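PDB 3B2Y: metallopeptidase containing co-catalytic metalloactive site from Shewanella denitrificans OS217, which probably acts as a zinc-dependent carboxypeptidase-like hydrolase of the peptidase M14 family, and holds a nickel ion in its metal site in this crystal. Local coordinates for residues Lys42-Gly47 with Ala155-Ala160; Pro95-Phe98 with Asn102-Leu105; Ser229-Leu234 with Ala242-Thr247. All blocks are in the same frame, centred on the assembly; numbering follows the deposited sequence.

Contact 1: Lys42-Gly47 with Ala155-Ala160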
loop_
_atom_site.group_PDB
_atom_site.type_symbol
_atom_site.label_atom_id
_atom_site.label_comp_id
_atom_site.label_asym_id
_atom_site.label_seq_id
_atom_site.Cartn_x
_atom_site.Cartn_y
_atom_site.Cartn_z
ATOM N N LYS A 42 7.064 -16.811 1.913
ATOM C CA LYS A 42 6.201 -17.711 2.658
ATOM C C LYS A 42 4.881 -16.993 2.881
ATOM O O LYS A 42 4.879 -15.848 3.338
ATOM C CB LYS A 42 6.813 -18.092 3.997
ATOM N N LYS A 43 3.786 -17.662 2.534
ATOM C CA LYS A 43 2.438 -17.125 2.696
ATOM C C LYS A 43 1.933 -17.404 4.095
ATOM O O LYS A 43 2.006 -18.580 4.548
ATOM C CB LYS A 43 1.488 -17.804 1.716
ATOM C CG LYS A 43 0.013 -17.516 1.952
ATOM C CD LYS A 43 -0.821 -17.723 0.705
ATOM C CE LYS A 43 -0.961 -19.141 0.304
ATOM N NZ LYS A 43 -1.649 -19.207 -1.040
ATOM N N ASN A 44 1.423 -16.361 4.745
ATOM C CA ASN A 44 0.670 -16.412 5.973
ATOM C C ASN A 44 -0.734 -15.844 5.751
ATOM O O ASN A 44 -0.889 -14.629 5.439
ATOM C CB ASN A 44 1.349 -15.588 7.045
ATOM C CG ASN A 44 0.672 -15.740 8.389
ATOM O OD1 ASN A 44 -0.413 -16.359 8.506
ATOM N ND2 ASN A 44 1.315 -15.232 9.416
ATOM N N THR A 45 -1.732 -16.711 5.787
ATOM C CA THR A 45 -3.102 -16.232 5.538
ATOM C C THR A 45 -3.656 -15.618 6.860
ATOM O O THR A 45 -3.874 -16.362 7.822
ATOM C CB THR A 45 -3.977 -17.346 5.010
ATOM O OG1 THR A 45 -3.438 -17.875 3.763
ATOM C CG2 THR A 45 -5.377 -16.853 4.789
ATOM N N LEU A 46 -3.904 -14.329 6.863
ATOM C CA LEU A 46 -4.417 -13.562 8.043
ATOM C C LEU A 46 -5.930 -13.664 8.159
ATOM O O LEU A 46 -6.475 -13.460 9.224
ATOM C CB LEU A 46 -4.050 -12.069 7.993
ATOM C CG LEU A 46 -2.564 -11.697 7.825
ATOM C CD1 LEU A 46 -2.238 -10.263 8.071
ATOM C CD2 LEU A 46 -1.735 -12.646 8.735
ATOM N N GLY A 47 -6.583 -14.111 7.097
ATOM C CA GLY A 47 -8.014 -14.275 7.095
ATOM C C GLY A 47 -8.497 -14.408 5.675
ATOM O O GLY A 47 -7.745 -14.226 4.717
ATOM N N ALA A 155 -1.872 -8.260 15.078
ATOM C CA ALA A 155 -1.208 -6.945 15.260
ATOM C C ALA A 155 0.299 -7.090 15.560
ATOM O O ALA A 155 1.149 -6.350 15.067
ATOM C CB ALA A 155 -1.855 -6.227 16.374
ATOM N N GLN A 156 0.632 -7.974 16.458
ATOM C CA GLN A 156 2.026 -8.094 16.877
ATOM C C GLN A 156 2.909 -8.463 15.699
ATOM O O GLN A 156 4.006 -7.991 15.591
ATOM C CB GLN A 156 2.138 -9.154 17.942
ATOM C CG GLN A 156 3.388 -9.031 18.798
ATOM C CD GLN A 156 3.049 -9.145 20.276
ATOM O OE1 GLN A 156 2.666 -10.222 20.765
ATOM N NE2 GLN A 156 3.153 -8.022 20.992
ATOM N N LEU A 157 2.409 -9.350 14.856
ATOM C CA LEU A 157 3.125 -9.808 13.660
ATOM C C LEU A 157 3.307 -8.595 12.723
ATOM O O LEU A 157 4.398 -8.364 12.193
ATOM C CB LEU A 157 2.356 -10.924 13.011
ATOM C CG LEU A 157 2.904 -11.457 11.703
ATOM C CD1 LEU A 157 4.199 -12.184 11.976
ATOM C CD2 LEU A 157 1.869 -12.288 11.027
ATOM N N LEU A 158 2.277 -7.763 12.571
ATOM C CA LEU A 158 2.352 -6.636 11.657
ATOM C C LEU A 158 3.281 -5.518 12.180
ATOM O O LEU A 158 3.950 -4.852 11.397
ATOM C CB LEU A 158 0.964 -6.067 11.387
ATOM C CG LEU A 158 0.183 -7.083 10.542
ATOM C CD1 LEU A 158 -1.302 -6.660 10.525
ATOM C CD2 LEU A 158 0.758 -7.269 9.124
ATOM N N CYS A 159 3.258 -5.293 13.481
ATOM C CA CYS A 159 4.163 -4.344 14.132
ATOM C C CYS A 159 5.625 -4.801 13.964
ATOM O O CYS A 159 6.479 -4.004 13.567
ATOM C CB CYS A 159 3.750 -4.136 15.579
ATOM S SG CYS A 159 2.162 -3.206 15.630
ATOM N N ALA A 160 5.903 -6.068 14.224
ATOM C CA ALA A 160 7.254 -6.658 13.933
ATOM C C ALA A 160 7.695 -6.406 12.474
ATOM O O ALA A 160 8.868 -6.008 12.200
ATOM C CB ALA A 160 7.285 -8.186 14.243
#

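Contact 2: Pro95-Phe98 with Asn102-Leu105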
loop_
_atom_site.group_PDB
_atom_site.type_symbol
_atom_site.label_atom_id
_atom_site.label_comp_id
_atom_site.label_asym_id
_atom_site.label_seq_id
_atom_site.Cartn_x
_atom_site.Cartn_y
_atom_site.Cartn_z
ATOM N N PRO A 95 15.545 -12.868 -5.525
ATOM C CA PRO A 95 15.702 -13.250 -4.131
ATOM C C PRO A 95 16.831 -12.583 -3.344
ATOM O O PRO A 95 16.710 -12.481 -2.124
ATOM C CB PRO A 95 15.936 -14.751 -4.217
ATOM C CG PRO A 95 15.255 -15.165 -5.453
ATOM C CD PRO A 95 15.529 -14.051 -6.404
ATOM N N ALA A 96 17.915 -12.146 -3.994
ATOM C CA ALA A 96 18.994 -11.419 -3.300
ATOM C C ALA A 96 18.538 -10.209 -2.462
ATOM O O ALA A 96 19.243 -9.840 -1.517
ATOM C CB ALA A 96 20.079 -10.953 -4.285
ATOM N N LEU A 97 17.441 -9.571 -2.857
ATOM C CA LEU A 97 16.898 -8.428 -2.089
ATOM C C LEU A 97 16.724 -8.887 -0.635
ATOM O O LEU A 97 17.155 -8.229 0.293
ATOM C CB LEU A 97 15.602 -7.926 -2.678
ATOM C CG LEU A 97 14.879 -6.944 -1.732
ATOM C CD1 LEU A 97 15.790 -5.721 -1.396
ATOM C CD2 LEU A 97 13.520 -6.559 -2.253
ATOM N N PHE A 98 16.215 -10.096 -0.453
ATOM C CA PHE A 98 15.895 -10.549 0.902
ATOM C C PHE A 98 17.087 -10.821 1.787
ATOM O O PHE A 98 16.931 -10.957 3.000
ATOM C CB PHE A 98 14.913 -11.709 0.830
ATOM C CG PHE A 98 13.753 -11.414 -0.050
ATOM C CD1 PHE A 98 12.961 -10.319 0.190
ATOM C CD2 PHE A 98 13.489 -12.164 -1.162
ATOM C CE1 PHE A 98 11.898 -10.004 -0.647
ATOM C CE2 PHE A 98 12.427 -11.846 -1.983
ATOM C CZ PHE A 98 11.651 -10.751 -1.733
ATOM N N ASN A 102 14.272 -7.721 5.696
ATOM C CA ASN A 102 13.104 -8.586 5.949
ATOM C C ASN A 102 11.924 -7.864 5.350
ATOM O O ASN A 102 11.386 -6.964 5.959
ATOM C CB ASN A 102 12.924 -8.809 7.439
ATOM C CG ASN A 102 14.111 -9.463 8.074
ATOM O OD1 ASN A 102 14.601 -10.488 7.577
ATOM N ND2 ASN A 102 14.554 -8.916 9.219
ATOM N N LEU A 103 11.590 -8.160 4.112
ATOM C CA LEU A 103 10.491 -7.423 3.445
ATOM C C LEU A 103 9.221 -8.239 3.609
ATOM O O LEU A 103 9.210 -9.450 3.353
ATOM C CB LEU A 103 10.786 -7.136 1.973
ATOM C CG LEU A 103 9.757 -6.309 1.152
ATOM C CD1 LEU A 103 9.462 -4.962 1.842
ATOM C CD2 LEU A 103 10.264 -6.014 -0.229
ATOM N N SER A 104 8.205 -7.585 4.152
ATOM C CA SER A 104 6.864 -8.176 4.265
ATOM C C SER A 104 5.917 -7.477 3.319
ATOM O O SER A 104 6.058 -6.298 3.082
ATOM C CB SER A 104 6.451 -8.093 5.709
ATOM O OG SER A 104 7.325 -8.912 6.537
ATOM N N LEU A 105 4.983 -8.232 2.735
ATOM C CA LEU A 105 4.054 -7.715 1.705
ATOM C C LEU A 105 2.606 -8.115 2.031
ATOM O O LEU A 105 2.349 -9.225 2.432
ATOM C CB LEU A 105 4.443 -8.285 0.353
ATOM C CG LEU A 105 5.872 -8.027 -0.094
ATOM C CD1 LEU A 105 6.215 -8.938 -1.258
ATOM C CD2 LEU A 105 6.026 -6.558 -0.433
#

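Contact 3: Ser229-Leu234 with Ala242-Thr247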
loop_
_atom_site.group_PDB
_atom_site.type_symbol
_atom_site.label_atom_id
_atom_site.label_comp_id
_atom_site.label_asym_id
_atom_site.label_seq_id
_atom_site.Cartn_x
_atom_site.Cartn_y
_atom_site.Cartn_z
ATOM N N SER A 229 -6.048 5.331 10.619
ATOM C CA SER A 229 -5.625 4.512 9.513
ATOM C C SER A 229 -4.649 3.447 10.011
ATOM O O SER A 229 -4.074 3.537 11.121
ATOM C CB SER A 229 -4.913 5.379 8.482
ATOM O OG SER A 229 -3.702 5.884 9.034
ATOM N N PHE A 230 -4.448 2.449 9.176
ATOM C CA PHE A 230 -3.541 1.350 9.464
ATOM C C PHE A 230 -2.112 1.882 9.675
ATOM O O PHE A 230 -1.458 1.564 10.634
ATOM C CB PHE A 230 -3.547 0.439 8.242
ATOM C CG PHE A 230 -2.639 -0.760 8.325
ATOM C CD1 PHE A 230 -2.871 -1.733 9.234
ATOM C CD2 PHE A 230 -1.629 -0.951 7.375
ATOM C CE1 PHE A 230 -2.044 -2.901 9.292
ATOM C CE2 PHE A 230 -0.827 -2.110 7.373
ATOM C CZ PHE A 230 -1.049 -3.099 8.346
ATOM N N GLU A 231 -1.688 2.756 8.778
ATOM C CA GLU A 231 -0.336 3.340 8.830
ATOM C C GLU A 231 -0.130 4.186 10.095
ATOM O O GLU A 231 0.932 4.133 10.698
ATOM C CB GLU A 231 -0.016 4.067 7.500
ATOM C CG GLU A 231 -0.989 5.190 7.096
ATOM C CD GLU A 231 -2.225 4.748 6.286
ATOM O OE1 GLU A 231 -2.646 3.570 6.321
ATOM O OE2 GLU A 231 -2.798 5.635 5.620
ATOM N N ALA A 232 -1.084 4.997 10.500
ATOM C CA ALA A 232 -0.893 5.791 11.735
ATOM C C ALA A 232 -0.818 4.881 12.950
ATOM O O ALA A 232 -0.052 5.141 13.894
ATOM C CB ALA A 232 -1.994 6.852 11.917
ATOM N N PHE A 233 -1.667 3.870 12.962
ATOM C CA PHE A 233 -1.635 2.777 13.960
ATOM C C PHE A 233 -0.229 2.150 14.086
ATOM O O PHE A 233 0.320 2.010 15.179
ATOM C CB PHE A 233 -2.648 1.659 13.604
ATOM C CG PHE A 233 -2.528 0.465 14.475
ATOM C CD1 PHE A 233 -2.996 0.519 15.789
ATOM C CD2 PHE A 233 -1.897 -0.729 14.033
ATOM C CE1 PHE A 233 -2.845 -0.594 16.644
ATOM C CE2 PHE A 233 -1.739 -1.839 14.889
ATOM C CZ PHE A 233 -2.255 -1.782 16.188
ATOM N N LEU A 234 0.361 1.779 12.967
ATOM C CA LEU A 234 1.678 1.169 13.027
ATOM C C LEU A 234 2.757 2.185 13.547
ATOM O O LEU A 234 3.659 1.792 14.223
ATOM C CB LEU A 234 2.072 0.522 11.737
ATOM C CG LEU A 234 1.187 -0.528 11.126
ATOM C CD1 LEU A 234 1.682 -0.829 9.749
ATOM C CD2 LEU A 234 1.271 -1.713 12.023
ATOM N N ALA A 242 6.901 6.004 8.154
ATOM C CA ALA A 242 5.762 5.542 7.399
ATOM C C ALA A 242 5.402 6.490 6.305
ATOM O O ALA A 242 5.536 7.703 6.429
ATOM C CB ALA A 242 4.502 5.235 8.323
ATOM N N ALA A 243 4.837 5.933 5.251
ATOM C CA ALA A 243 4.283 6.786 4.199
ATOM C C ALA A 243 3.062 6.145 3.565
ATOM O O ALA A 243 2.901 4.961 3.568
ATOM C CB ALA A 243 5.340 7.101 3.117
ATOM N N CYS A 244 2.196 6.985 3.032
ATOM C CA CYS A 244 1.083 6.511 2.224
ATOM C C CYS A 244 1.142 7.281 0.923
ATOM O O CYS A 244 0.962 8.515 0.930
ATOM C CB CYS A 244 -0.199 6.783 2.982
ATOM S SG CYS A 244 -1.701 6.440 2.062
ATOM N N SER A 245 1.486 6.605 -0.172
ATOM C CA SER A 245 1.497 7.300 -1.457
ATOM C C SER A 245 0.079 7.373 -1.996
ATOM O O SER A 245 -0.769 6.480 -1.758
ATOM C CB SER A 245 2.425 6.620 -2.440
ATOM O OG SER A 245 2.182 5.241 -2.497
ATOM N N GLU A 246 -0.180 8.426 -2.753
ATOM C CA GLU A 246 -1.463 8.623 -3.398
ATOM C C GLU A 246 -1.223 8.946 -4.875
ATOM O O GLU A 246 -0.903 10.121 -5.208
ATOM C CB GLU A 246 -2.185 9.801 -2.756
ATOM C CG GLU A 246 -2.628 9.572 -1.306
ATOM C CD GLU A 246 -3.904 8.756 -1.187
ATOM O OE1 GLU A 246 -4.483 8.365 -2.229
ATOM O OE2 GLU A 246 -4.324 8.497 -0.033
ATOM N N THR A 247 -1.360 7.936 -5.742
ATOM C CA THR A 247 -1.356 8.180 -7.199
ATOM C C THR A 247 -2.751 8.682 -7.686
ATOM O O THR A 247 -3.799 8.349 -7.093
ATOM C CB THR A 247 -0.825 6.947 -7.972
ATOM O OG1 THR A 247 -1.514 5.764 -7.548
ATOM C CG2 THR A 247 0.710 6.743 -7.723
#

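Contact 1: Lys42-Gly47 with Ala155-Ala160
Leu46, Leu157 and Asn44 carry most of this meeting between one face of a hairpin and a helix. Leu46 and Leu157 bury the most surface, at 41 and 40 Å². Their CD2 methyls face each other, with Leu46 CD2 4.3 Å from Leu157 CD2. This is a light van der Waals touch between two branch ends. The other methyl of Leu46 turns to a different neighbour on the helix. Leu46 CD1 comes to 4.4 Å from Leu158 CD2. The two branches of Leu46 therefore reach two successive helix residues.

Asn44 makes the closest approach of the contact. Asn44 ND2 lies 3.4 Å from Leu157 CD2. The two side chains come from opposite directions. Asn44 has its CG anti to the backbone N (chi1 -174°), which extends the amide toward the helix. Leu157 is extended in the same way (chi1 176°) and meets it with one methyl. No hydrogen bond joins the two segments.

The backbones stay well apart. The axes of the short strand and helix segments approach to 11.7 Å, with 132° between their directions. Side chains alone bridge this gap. Strand 42-49 pairs with strand 52-58, and a classic beta bulge sets Leu46 and Gly47 opposite Ile54. Leu157 also touches Leu56 of that partner strand. Leu151 of helix 146-152 packs against both Leu46 and Leu158.

The contact thus joins the two-stranded hairpin to helix 155-161 through leucine methyls, with one amide beside them. Leu46 and Leu158 are buried, whereas Asn44 and Leu157 are partly exposed. The chemistry implies a weakly directional join, held by loose apolar contact rather than by polar bonds across it.

Contact 2: Pro95-Phe98 with Asn102-Leu105
Leu97 and Leu103 each hold CG anti to the backbone N, with chi1 at 168° and -177°, and this brings the two side chains together between the turn and the strand. Phe98 does otherwise. Its CG lies anti to the carbonyl carbon (chi1 -50°), and the ring swings over to the strand. Leu103 is the meeting point of both residues of the turn.

Two atoms of Leu103 do the touching. The methyl Leu103 CD2 lies 3.9 Å from Leu97 CD2, so a branch end of each leucine is used. Leu103 CB approaches Phe98 CE1 at 4.0 Å. The CB comes to the edge of the ring, near the ring plane, and not over a face. Leu103 meets both side chains at a slant. Phe98 gives 54 Å² of surface to the contact and Leu103 gives 50 Å², while Leu97 adds less. No hydrogen bond crosses between the segments.

A backbone hydrogen bond closes the turn: Phe98 N donates to Pro95 O at 3.0 Å.

Neighbours extend the apolar cluster. Ile268 of helix 253-271 touches both Leu97 and Leu103. Leu69 and Ile71 of strand 68-73 lie against Leu103, and Leu41 meets Phe98.

Strand 102-106 is an outermost strand of the six-stranded mixed sheet and runs parallel to strand 68-73. Helix 81-92 lies between those two strands in the chain. The turn of residues 95-98 belongs to the link from this helix into strand 102-106. It folds back on the strand it leads into, within a beta-alpha-beta unit at the edge of the alpha/beta fold of an M14 peptidase.

Contact 3: Ser229-Leu234 with Ala242-Thr247
Van der Waals contact is what joins Glu231 to Cys244 and Ala242. Glu231 OE2 lies 3.8 Å from Cys244 SG and 3.9 Å from Cys244 CB. One carboxylate oxygen thus sits beside the thiol end of the cysteine. Glu231 CG lies between the backbone N and the carbonyl carbon (chi1 58°), and the chain bends at chi2 (-87°), which turns the carboxylate toward the strand. Glu231 O is 4.4 Å from Ala242 CB. All three residues are buried.

The strand here is 242-248, inside the mixed sheet of the alpha/beta fold. Helix 230-236 packs against its Ala242 and Cys244 side. The side chain of Cys244 is about 6 Å from the bound nickel, which His76, Glu79 and His170 hold. Glu246, further along the strand, is the predicted proton donor/acceptor.

Hydrogen bonding lies within the helix start. Ser229 is the N-cap, and its OG accepts from Ala232 N at 3.1 Å, with an N-H...O angle of 162°. Asp227 OD1 also bonds to this OG.

As for acidic groups, Glu231 OE2 and Glu246 OE2 are 6.5 Å apart and not in contact.

How the contacts relate
Contact 2 is nested in the chain loop closed by contact 1, and contact 3 follows both. The centres of contacts 1 and 2 lie about 15 Å apart, and the two do not touch. The centres of contacts 2 and 3 are about 20 Å apart, but both reach the same six-stranded sheet, at outermost strand 102-106 and inner strand 242-248. The centres of contacts 1 and 3 are about 17 Å apart, yet these two meet directly, as helix 155-161 packs on helix 230-236. Leu158 CD1 lies 4.0 Å from Phe230 CE1. Contacts 1 and 2 lie away from the metal site and the predicted catalytic glutamate. Contact 3 includes that glutamate and lies near the nickel.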